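5,10-methylenetetrahydrofolate dehydrogenase (Bombyx mori, PDB 5ZF1) probably catalyses the NADP+-dependent oxidation of 5,10-methylenetetrahydrofolate in one-carbon metabolism of the silkworm. Local coordinates at residues I4-A9 with I270-G275; G93-L98 with K117-F122. One frame throughout, in Å; residues are numbered along the deposited sequence.

Interaction 1: residues I4-A9 with I270-G275; sequences ILDGKA and ITPVPG
The Ile-4 side chain crosses Pro-272 obliquely: its methyl CG2 lies 3.5 Å from Pro-272 CB, with Pro-272 CG next nearest, while Pro-272 CD comes 3.3 Å from Leu-5 O. The methyl reaches the ring because CG2 stands anti to the backbone N of Ile-4, leaving CG1 beside that N. The flat group here, the Asp-6 carboxylate, is met from above its plane by Lys-8 N at 3.2 Å from OD1, which makes Asp-6 the N-cap of helix 7-26. Two backbone bonds fix the segments. Leu-5 N donates almost straight (177°) to Ile-270 O at 2.8 Å, arriving 39° above that carbonyl's plane; Gly-7 N, in the first turn of the helix, reaches Gly-275 O at 3.0 Å. Residues 270-275 include a cis peptide before Pro-274, where the PGGVGP signature of this family begins; a sulfate bound near Gly-275 probably comes from the crystallisation liquor. Edge strand 3-4 thus pairs in parallel with strand 269-270 in the Rossmann-type sheet, where Thr-271 OG1 bonds to Asp-239 N, Leu-5 packs on Ile-238 of strand 236-239, and Tyr-260 of helix 260-263 touches both Ile-4 and Ile-270.

Interaction 2: residues G93-L98 with K117-F122; sequences GILVQL and KDIDGF
Two waters bridge Ile-94 and Val-96 to Asp-118 and Asp-120, where just one direct hydrogen bond joins the segments: Ile-94 N to Lys-117 O, 2.9 Å, in the carbonyl plane and fairly straight (164°). The motif is a type I beta turn, Asp-118 to Gly-121, set against edge strand 93-96 of the three-stranded parallel sheet in the catalytic domain and closed by Gly-121 N to Asp-118 O. Water 1 is gripped by three bonds, donating to Ile-94 O and Asp-118 OD1 and accepting from Asp-120 N, so it ties the strand to both the start and the middle of the turn.

Ile-119 points its side chain at the strand. Its CG1, anti to its own carbonyl carbon, sits 3.5 Å from Gly-93 CA, where a CB on residue 93 would clash; its CB meets Leu-95 CD2, also at 3.5 Å, the two side chains crossing at about a right angle. Ala-292 and Thr-289 of helix 277-298 touch the same isoleucine, and an alanine here would keep the CB contact to Leu-95 but would probably leave a gap over Gly-93 CA, where CG1 and CD1 now lie, and weaken the packing against that helix. Beside Ile-94, whose CD1 touches Lys-117 CD at 3.8 Å, the extended lysine carries NZ away to the carbonyls of Val-91, Leu-85 and Asn-86. Asp-118 sets off away from the strand; water 1 reaches its OD1, and OD2 accepts from His-123 N. Leu-95 CD2 presses on the Asp-120 carboxylate, and water 2 donates to Asp-120 OD2 (2.8 Å) while accepting from Val-96 N (2.9 Å).

Overall arrangement
From the N terminus the chain first passes through 4-9, which waits some 260 residues for its partner. Helix 7-26 then carries it to the three-stranded sheet, where strand 93-96 supplies one side of interaction 2; helix 106-112 follows, and 117-122 closes this short loop. The chain next builds the NAD(P)-binding domain and returns at 270-275 to close interaction 1, so interaction 2 is nested within the larger loop. Interaction 1 ties the N-terminal strand to the Rossmann-type sheet; interaction 2 lies within the catalytic domain. Their centres are 25 Å apart on opposite sides of the chain's centre, yet helix 277-298, which follows 270-275, packs on 117-122.

Interaction 1: residues I4-A9 with I270-G275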
loop_
_atom_site.group_PDB
_atom_site.type_symbol
_atom_site.label_atom_id
_atom_site.label_comp_id
_atom_site.label_asym_id
_atom_site.label_seq_id
_atom_site.Cartn_x
_atom_site.Cartn_y
_atom_site.Cartn_z
ATOM N N ILE B 4 -14.724 -15.844 22.264
ATOM C CA ILE B 4 -13.310 -16.165 22.129
ATOM C C ILE B 4 -13.008 -16.418 20.657
ATOM O O ILE B 4 -13.608 -17.297 20.027
ATOM C CB ILE B 4 -12.923 -17.370 23.001
ATOM C CG1 ILE B 4 -13.614 -17.286 24.367
ATOM C CG2 ILE B 4 -11.419 -17.431 23.185
ATOM C CD1 ILE B 4 -13.129 -16.149 25.233
ATOM N N LEU B 5 -12.081 -15.642 20.096
ATOM C CA LEU B 5 -11.644 -15.844 18.714
ATOM C C LEU B 5 -10.398 -16.724 18.731
ATOM O O LEU B 5 -9.270 -16.265 18.554
ATOM C CB LEU B 5 -11.384 -14.509 18.025
ATOM C CG LEU B 5 -12.459 -13.438 18.188
ATOM C CD1 LEU B 5 -11.896 -12.038 17.928
ATOM C CD2 LEU B 5 -13.626 -13.742 17.257
ATOM N N ASP B 6 -10.622 -18.025 18.925
ATOM C CA ASP B 6 -9.536 -18.992 19.099
ATOM C C ASP B 6 -8.951 -19.360 17.742
ATOM O O ASP B 6 -9.520 -20.173 17.007
ATOM C CB ASP B 6 -10.042 -20.233 19.826
ATOM C CG ASP B 6 -8.963 -21.294 19.990
ATOM O OD1 ASP B 6 -7.759 -20.950 19.937
ATOM O OD2 ASP B 6 -9.325 -22.476 20.167
ATOM N N GLY B 7 -7.790 -18.781 17.421
ATOM C CA GLY B 7 -7.160 -19.047 16.139
ATOM C C GLY B 7 -6.670 -20.474 15.984
ATOM O O GLY B 7 -6.547 -20.969 14.861
ATOM N N LYS B 8 -6.368 -21.149 17.093
ATOM C CA LYS B 8 -5.909 -22.532 16.996
ATOM C C LYS B 8 -7.013 -23.430 16.468
ATOM O O LYS B 8 -6.790 -24.243 15.564
ATOM C CB LYS B 8 -5.422 -23.030 18.355
ATOM C CG LYS B 8 -4.807 -24.417 18.305
ATOM C CD LYS B 8 -4.526 -24.940 19.698
ATOM C CE LYS B 8 -3.122 -25.500 19.789
ATOM N NZ LYS B 8 -2.106 -24.426 19.627
ATOM N N ALA B 9 -8.218 -23.295 17.022
ATOM C CA ALA B 9 -9.333 -24.113 16.565
ATOM C C ALA B 9 -9.750 -23.734 15.151
ATOM O O ALA B 9 -10.105 -24.604 14.347
ATOM C CB ALA B 9 -10.510 -23.978 17.532
ATOM N N ILE B 270 -12.807 -11.440 21.383
ATOM C CA ILE B 270 -11.412 -11.193 21.738
ATOM C C ILE B 270 -10.572 -12.431 21.451
ATOM O O ILE B 270 -11.029 -13.567 21.589
ATOM C CB ILE B 270 -11.295 -10.775 23.224
ATOM C CG1 ILE B 270 -9.896 -10.247 23.543
ATOM C CG2 ILE B 270 -11.666 -11.947 24.143
ATOM C CD1 ILE B 270 -9.776 -9.707 24.981
ATOM N N THR B 271 -9.324 -12.206 21.056
ATOM C CA THR B 271 -8.373 -13.304 21.022
ATOM C C THR B 271 -8.080 -13.787 22.441
ATOM O O THR B 271 -7.954 -12.975 23.362
ATOM C CB THR B 271 -7.072 -12.872 20.344
ATOM O OG1 THR B 271 -6.782 -11.516 20.704
ATOM C CG2 THR B 271 -7.238 -12.967 18.832
ATOM N N PRO B 272 -7.980 -15.095 22.649
ATOM C CA PRO B 272 -7.557 -15.631 23.948
ATOM C C PRO B 272 -6.051 -15.472 24.118
ATOM O O PRO B 272 -5.363 -14.901 23.276
ATOM C CB PRO B 272 -7.950 -17.103 23.857
ATOM C CG PRO B 272 -7.758 -17.416 22.387
ATOM C CD PRO B 272 -8.211 -16.157 21.658
ATOM N N VAL B 273 -5.543 -15.993 25.231
ATOM C CA VAL B 273 -4.110 -15.963 25.519
ATOM C C VAL B 273 -3.627 -17.396 25.719
ATOM O O VAL B 273 -3.951 -18.013 26.742
ATOM C CB VAL B 273 -3.803 -15.093 26.750
ATOM C CG1 VAL B 273 -2.298 -14.912 26.912
ATOM C CG2 VAL B 273 -4.486 -13.748 26.635
ATOM N N PRO B 274 -2.858 -17.975 24.779
ATOM C CA PRO B 274 -2.392 -17.361 23.533
ATOM C C PRO B 274 -3.498 -17.273 22.497
ATOM O O PRO B 274 -4.504 -17.981 22.614
ATOM C CB PRO B 274 -1.289 -18.310 23.069
ATOM C CG PRO B 274 -1.747 -19.643 23.557
ATOM C CD PRO B 274 -2.450 -19.388 24.874
ATOM N N GLY B 275 -3.309 -16.413 21.492
ATOM C CA GLY B 275 -4.373 -16.147 20.538
ATOM C C GLY B 275 -4.525 -17.174 19.436
ATOM O O GLY B 275 -5.581 -17.223 18.799
#

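Interaction 2: residues G93-L98 with K117-F122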
loop_
_atom_site.group_PDB
_atom_site.type_symbol
_atom_site.label_atom_id
_atom_site.label_comp_id
_atom_site.label_asym_id
_atom_site.label_seq_id
_atom_site.Cartn_x
_atom_site.Cartn_y
_atom_site.Cartn_z
ATOM N N GLY B 93 6.462 -23.409 -4.225
ATOM C CA GLY B 93 6.535 -22.330 -3.260
ATOM C C GLY B 93 7.883 -22.255 -2.588
ATOM O O GLY B 93 8.500 -23.283 -2.302
ATOM N N ILE B 94 8.357 -21.040 -2.335
ATOM C CA ILE B 94 9.642 -20.810 -1.693
ATOM C C ILE B 94 9.424 -19.868 -0.524
ATOM O O ILE B 94 8.809 -18.806 -0.685
ATOM C CB ILE B 94 10.678 -20.207 -2.658
ATOM C CG1 ILE B 94 10.950 -21.147 -3.834
ATOM C CG2 ILE B 94 11.964 -19.871 -1.893
ATOM C CD1 ILE B 94 11.433 -20.435 -5.107
ATOM N N LEU B 95 9.923 -20.256 0.645
ATOM C CA LEU B 95 9.919 -19.420 1.837
ATOM C C LEU B 95 11.340 -19.288 2.358
ATOM O O LEU B 95 12.107 -20.252 2.332
ATOM C CB LEU B 95 9.058 -20.013 2.956
ATOM C CG LEU B 95 7.536 -19.994 2.967
ATOM C CD1 LEU B 95 7.053 -20.577 4.296
ATOM C CD2 LEU B 95 6.988 -18.583 2.762
ATOM N N VAL B 96 11.682 -18.103 2.845
ATOM C CA VAL B 96 12.908 -17.900 3.611
ATOM C C VAL B 96 12.503 -17.552 5.036
ATOM O O VAL B 96 11.773 -16.579 5.263
ATOM C CB VAL B 96 13.796 -16.811 2.987
ATOM C CG1 VAL B 96 15.070 -16.624 3.805
ATOM C CG2 VAL B 96 14.147 -17.193 1.561
ATOM N N GLN B 97 12.942 -18.363 5.996
ATOM C CA GLN B 97 12.628 -18.094 7.396
ATOM C C GLN B 97 13.258 -16.770 7.820
ATOM O O GLN B 97 14.447 -16.529 7.583
ATOM C CB GLN B 97 13.129 -19.234 8.284
ATOM C CG GLN B 97 12.831 -19.068 9.768
ATOM C CD GLN B 97 11.346 -19.059 10.064
ATOM O OE1 GLN B 97 10.609 -19.931 9.608
ATOM N NE2 GLN B 97 10.900 -18.081 10.843
ATOM N N LEU B 98 12.462 -15.930 8.492
ATOM C CA LEU B 98 12.771 -14.507 8.587
ATOM C C LEU B 98 13.495 -14.060 9.856
ATOM O O LEU B 98 13.155 -13.015 10.425
ATOM C CB LEU B 98 11.486 -13.691 8.432
ATOM C CG LEU B 98 11.765 -12.322 7.825
ATOM C CD1 LEU B 98 12.643 -12.515 6.600
ATOM C CD2 LEU B 98 10.478 -11.600 7.481
ATOM N N LYS B 117 6.051 -17.789 -6.893
ATOM C CA LYS B 117 6.359 -18.774 -5.855
ATOM C C LYS B 117 6.552 -18.131 -4.483
ATOM O O LYS B 117 7.004 -18.795 -3.550
ATOM C CB LYS B 117 7.614 -19.573 -6.230
ATOM C CG LYS B 117 7.603 -20.163 -7.637
ATOM C CD LYS B 117 8.841 -21.042 -7.858
ATOM C CE LYS B 117 8.861 -21.644 -9.251
ATOM N NZ LYS B 117 9.790 -22.829 -9.313
ATOM N N ASP B 118 6.217 -16.847 -4.335
ATOM C CA ASP B 118 6.547 -16.091 -3.126
ATOM C C ASP B 118 5.435 -16.282 -2.095
ATOM O O ASP B 118 4.534 -15.460 -1.941
ATOM C CB ASP B 118 6.753 -14.625 -3.493
ATOM C CG ASP B 118 6.886 -13.715 -2.287
ATOM O OD1 ASP B 118 7.479 -14.138 -1.269
ATOM O OD2 ASP B 118 6.408 -12.550 -2.396
ATOM N N ILE B 119 5.528 -17.387 -1.346
ATOM C CA ILE B 119 4.438 -17.778 -0.453
ATOM C C ILE B 119 4.229 -16.764 0.668
ATOM O O ILE B 119 3.104 -16.601 1.150
ATOM C CB ILE B 119 4.723 -19.189 0.099
ATOM C CG1 ILE B 119 4.894 -20.155 -1.060
ATOM C CG2 ILE B 119 3.641 -19.640 1.070
ATOM C CD1 ILE B 119 3.766 -20.120 -2.036
ATOM N N ASP B 120 5.291 -16.075 1.102
ATOM C CA ASP B 120 5.159 -15.053 2.133
ATOM C C ASP B 120 4.553 -13.763 1.605
ATOM O O ASP B 120 4.144 -12.914 2.415
ATOM C CB ASP B 120 6.522 -14.718 2.744
ATOM C CG ASP B 120 6.789 -15.462 4.041
ATOM O OD1 ASP B 120 5.863 -15.621 4.865
ATOM O OD2 ASP B 120 7.947 -15.881 4.235
ATOM N N GLY B 121 4.511 -13.588 0.288
ATOM C CA GLY B 121 3.930 -12.388 -0.291
ATOM C C GLY B 121 4.717 -11.130 -0.027
ATOM O O GLY B 121 4.151 -10.035 -0.072
ATOM N N PHE B 122 6.015 -11.245 0.214
ATOM C CA PHE B 122 6.805 -10.066 0.541
ATOM C C PHE B 122 7.488 -9.428 -0.664
ATOM O O PHE B 122 8.022 -8.320 -0.530
ATOM C CB PHE B 122 7.861 -10.404 1.595
ATOM C CG PHE B 122 7.290 -10.731 2.958
ATOM C CD1 PHE B 122 6.104 -10.152 3.401
ATOM C CD2 PHE B 122 7.932 -11.638 3.776
ATOM C CE1 PHE B 122 5.589 -10.470 4.651
ATOM C CE2 PHE B 122 7.421 -11.965 5.020
ATOM C CZ PHE B 122 6.256 -11.381 5.461
HETATM O O HOH W 1 8.114 -16.284 0.173
HETATM O O HOH W 2 9.978 -15.834 2.335
#